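Pcza361.24 (Amycolatopsis orientalis, PDB 3G2M) transfers a methyl group from S-adenosyl-L-methionine to a nitrogen of glycopeptide antibiotics during their biosynthesis. Local coordinates at residues R95-F98 / P99-L103; A129-R132 / D133-T136. All coordinates share one frame; numbering follows the deposited sequence.

Interaction 1: R95-F98 / P99-L103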
# COMPACT_ATOMS: atom_id res chain seq x y z
N ARG A 95 5.51 12.24 22.43
CA ARG A 95 5.06 13.41 21.68
C ARG A 95 3.58 13.71 21.98
O ARG A 95 3.18 14.88 22.09
CB ARG A 95 5.28 13.20 20.18
CG ARG A 95 5.01 14.43 19.31
CD ARG A 95 5.05 14.07 17.83
NE ARG A 95 4.12 12.98 17.51
CZ ARG A 95 2.94 13.14 16.93
NH1 ARG A 95 2.50 14.34 16.57
NH2 ARG A 95 2.18 12.07 16.70
N LEU A 96 2.77 12.66 22.11
CA LEU A 96 1.38 12.81 22.54
C LEU A 96 1.16 12.42 24.00
O LEU A 96 0.23 12.91 24.64
CB LEU A 96 0.43 12.00 21.64
CG LEU A 96 0.36 12.28 20.14
CD1 LEU A 96 -0.70 11.38 19.50
CD2 LEU A 96 0.08 13.74 19.83
N THR A 97 2.01 11.53 24.52
CA THR A 97 1.82 11.00 25.87
C THR A 97 1.86 12.09 26.94
O THR A 97 1.04 12.08 27.86
CB THR A 97 2.86 9.93 26.24
OG1 THR A 97 3.10 9.07 25.12
CG2 THR A 97 2.38 9.10 27.43
N PHE A 98 2.82 13.01 26.83
CA PHE A 98 2.96 14.08 27.82
C PHE A 98 1.77 15.06 27.78
O PHE A 98 1.23 15.40 28.84
CB PHE A 98 4.32 14.77 27.71
CG PHE A 98 5.46 13.91 28.20
CD1 PHE A 98 5.79 13.88 29.55
CD2 PHE A 98 6.19 13.12 27.31
CE1 PHE A 98 6.84 13.08 30.02
CE2 PHE A 98 7.24 12.32 27.77
CZ PHE A 98 7.56 12.30 29.12
N PRO A 99 1.36 15.52 26.58
CA PRO A 99 0.06 16.19 26.48
C PRO A 99 -1.11 15.41 27.10
O PRO A 99 -1.95 16.02 27.76
CB PRO A 99 -0.13 16.35 24.98
CG PRO A 99 1.24 16.46 24.44
CD PRO A 99 2.08 15.55 25.29
N PHE A 100 -1.17 14.09 26.89
CA PHE A 100 -2.22 13.26 27.49
C PHE A 100 -2.16 13.25 29.02
O PHE A 100 -3.19 13.35 29.68
CB PHE A 100 -2.16 11.81 26.97
CG PHE A 100 -2.60 11.65 25.54
CD1 PHE A 100 -3.51 12.53 24.95
CD2 PHE A 100 -2.13 10.57 24.78
CE1 PHE A 100 -3.92 12.35 23.62
CE2 PHE A 100 -2.53 10.39 23.45
CZ PHE A 100 -3.43 11.28 22.87
N LEU A 101 -0.96 13.12 29.57
CA LEU A 101 -0.76 13.14 31.01
C LEU A 101 -1.12 14.50 31.60
O LEU A 101 -1.57 14.59 32.74
CB LEU A 101 0.69 12.77 31.36
CG LEU A 101 1.16 11.35 31.01
CD1 LEU A 101 2.68 11.28 31.01
CD2 LEU A 101 0.56 10.32 31.94
N ASP A 102 -0.91 15.55 30.81
CA ASP A 102 -1.27 16.93 31.16
C ASP A 102 -2.78 17.16 31.27
O ASP A 102 -3.22 18.15 31.84
CB ASP A 102 -0.68 17.91 30.14
CG ASP A 102 0.80 18.18 30.38
OD1 ASP A 102 1.35 17.71 31.40
OD2 ASP A 102 1.40 18.89 29.54
N LEU A 103 -3.55 16.24 30.70
CA LEU A 103 -5.00 16.28 30.78
C LEU A 103 -5.53 15.46 31.96
O LEU A 103 -6.75 15.39 32.17
CB LEU A 103 -5.62 15.81 29.46
CG LEU A 103 -5.23 16.59 28.20
CD1 LEU A 103 -5.54 15.78 26.96
CD2 LEU A 103 -5.91 17.96 28.13

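Interaction 2: A129-R132 / D133-T136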
# COMPACT_ATOMS: atom_id res chain seq x y z
N ALA A 129 6.35 14.17 40.07
CA ALA A 129 5.88 12.87 40.57
C ALA A 129 4.45 12.50 40.15
O ALA A 129 4.19 11.34 39.83
CB ALA A 129 6.02 12.80 42.09
N ASP A 130 3.55 13.48 40.15
CA ASP A 130 2.15 13.25 39.77
C ASP A 130 1.99 12.81 38.31
O ASP A 130 1.16 11.95 38.01
CB ASP A 130 1.29 14.50 40.04
CG ASP A 130 1.89 15.78 39.46
OD1 ASP A 130 3.02 16.15 39.85
OD2 ASP A 130 1.22 16.42 38.62
N VAL A 131 2.79 13.40 37.42
CA VAL A 131 2.80 13.04 36.01
C VAL A 131 3.39 11.64 35.83
O VAL A 131 2.76 10.76 35.24
CB VAL A 131 3.59 14.08 35.17
CG1 VAL A 131 3.75 13.63 33.73
CG2 VAL A 131 2.91 15.44 35.23
N ARG A 132 4.59 11.44 36.38
CA ARG A 132 5.31 10.17 36.30
C ARG A 132 4.50 8.98 36.83
O ARG A 132 4.49 7.91 36.21
CB ARG A 132 6.66 10.28 37.02
CG ARG A 132 7.43 8.97 37.17
CD ARG A 132 8.87 9.19 37.65
NE ARG A 132 8.94 9.93 38.91
CZ ARG A 132 9.29 11.21 39.01
NH1 ARG A 132 9.60 11.91 37.93
NH2 ARG A 132 9.32 11.79 40.21
N ASP A 133 3.81 9.18 37.96
CA ASP A 133 3.01 8.12 38.59
C ASP A 133 1.79 7.67 37.77
O ASP A 133 1.26 6.58 37.99
CB ASP A 133 2.56 8.55 39.99
CG ASP A 133 3.72 8.72 40.97
OD1 ASP A 133 4.82 8.18 40.72
OD2 ASP A 133 3.52 9.40 42.00
N ARG A 134 1.36 8.50 36.82
CA ARG A 134 0.20 8.19 35.97
C ARG A 134 0.57 7.55 34.62
O ARG A 134 -0.31 7.12 33.87
CB ARG A 134 -0.66 9.44 35.77
CG ARG A 134 -1.50 9.80 37.00
CD ARG A 134 -2.45 10.94 36.72
NE ARG A 134 -1.78 12.24 36.73
CZ ARG A 134 -1.46 12.94 35.64
NH1 ARG A 134 -1.74 12.48 34.43
NH2 ARG A 134 -0.86 14.11 35.77
N CYS A 135 1.87 7.49 34.33
CA CYS A 135 2.37 6.91 33.08
C CYS A 135 3.00 5.55 33.33
O CYS A 135 3.87 5.41 34.19
CB CYS A 135 3.38 7.85 32.42
SG CYS A 135 4.01 7.27 30.82
N THR A 136 2.56 4.55 32.57
CA THR A 136 3.11 3.20 32.63
C THR A 136 3.74 2.83 31.29
O THR A 136 3.04 2.75 30.28
CB THR A 136 2.02 2.15 32.98
OG1 THR A 136 1.40 2.49 34.22
CG2 THR A 136 2.63 0.75 33.09

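Interaction 1: R95-F98 / P99-L103
Three successive i to i+4 backbone hydrogen bonds join Leu96 to Phe100, Thr97 to Leu101 and Phe98 to Asp102, winding this piece of chain into a short helix. Phe100 N reaches Leu96 O at 2.9 Å and lies in the carbonyl plane; Leu101 N meets Thr97 O at 2.8 Å. Pro99 brings no N-H, but it sits in the first turn, and its ring packs back on the loop that leads into the helix, with CG 3.4 Å from Arg95 O.

A carbonyl also meets a ring. CG of Phe100 lies beside the backbone N (chi1 -72°), and the ring is set with Leu96 O over one face, offset toward the rim. Trp105 stacks with the same ring.

The apolar contacts run along two sides of the helix. Phe100 CE2 lies 3.8 Å from Leu96 CB. Farther round, Phe98 CD1 comes within 4.3 Å of Leu101 CD1, a looser touch.

Two polar side chains, Arg95 and Thr97, find their partners elsewhere: Arg95 forms a salt bridge with Glu71, and Thr97 OG1 is hydrogen-bonded to Glu88. Arg95 binds S-adenosyl-L-methionine and S-adenosyl-L-homocysteine, though neither is bound to this chain here, and the helix that follows it links strands 86-89 and 107-111 in a beta-alpha-beta unit of the Rossmann-like class I methyltransferase fold.

Interaction 2: A129-R132 / D133-T136
Asp133 N donates to Ala129 O at 2.9 Å, an i to i+4 bond that closes the single turn of helix 129-132. The carboxylate of Asp133 folds back over the same carbonyl: its CG stands beside the backbone N (chi1 -66°), and OD2 comes to 3.0 Å from Ala129 O. Both are acceptors, so this is a close approach without a bond, and it probably costs some electrostatic energy.

The next two bonds are of a different shape. Arg134 N lies 3.1 Å from Val131 O and Cys135 N 3.3 Å from Arg132 O, and each donor stands well above the carbonyl plane, off the lone pairs. The second closes a type I beta turn from Arg132 to Cys135, through which the chain leaves the helix for the strand.

The long side chain of Arg134, bent at chi3 (-78°), reaches back over the helix and lays one face of its guanidinium over Val131 CA, while NH2 lies 4.0 Å from Val131 CG2. Asp130 OD2 is 4.2 Å from Arg134 NH2, too far for a salt bridge, although the opposite charges may still attract weakly.

Farther out, NH1 of Arg134 is hydrogen-bonded to the carbonyls of Leu101 and Trp105, which probably holds the guanidinium over the turn. Arg132 NH1 binds Leu124 O near the C-terminal end of helix 114-125. Val131 and Cys135 pack on Leu101 of helix 97-101, and strand 135-139, an outermost strand of the seven-stranded sheet, pairs with strand 107-111.

How the interactions relate
From the N terminus, the chain leaves strand 86-89 and winds through interaction 1, whose i to i+4 bonds close successive turns of helix 97-101. It then runs along strand 107-111 and helix 114-125 before interaction 2 turns it from helix 129-132 into strand 135-139. The two contacts follow in series, neither nesting nor crossing; their centres are about 11 Å apart and they touch in space. Leu101 and Thr97 make the junction, with Thr97 CG2 4.2 Å from Cys135 SG. Together they join helix 97-101 to helix 129-132 and to the start of strand 135-139, at one border of the central sheet.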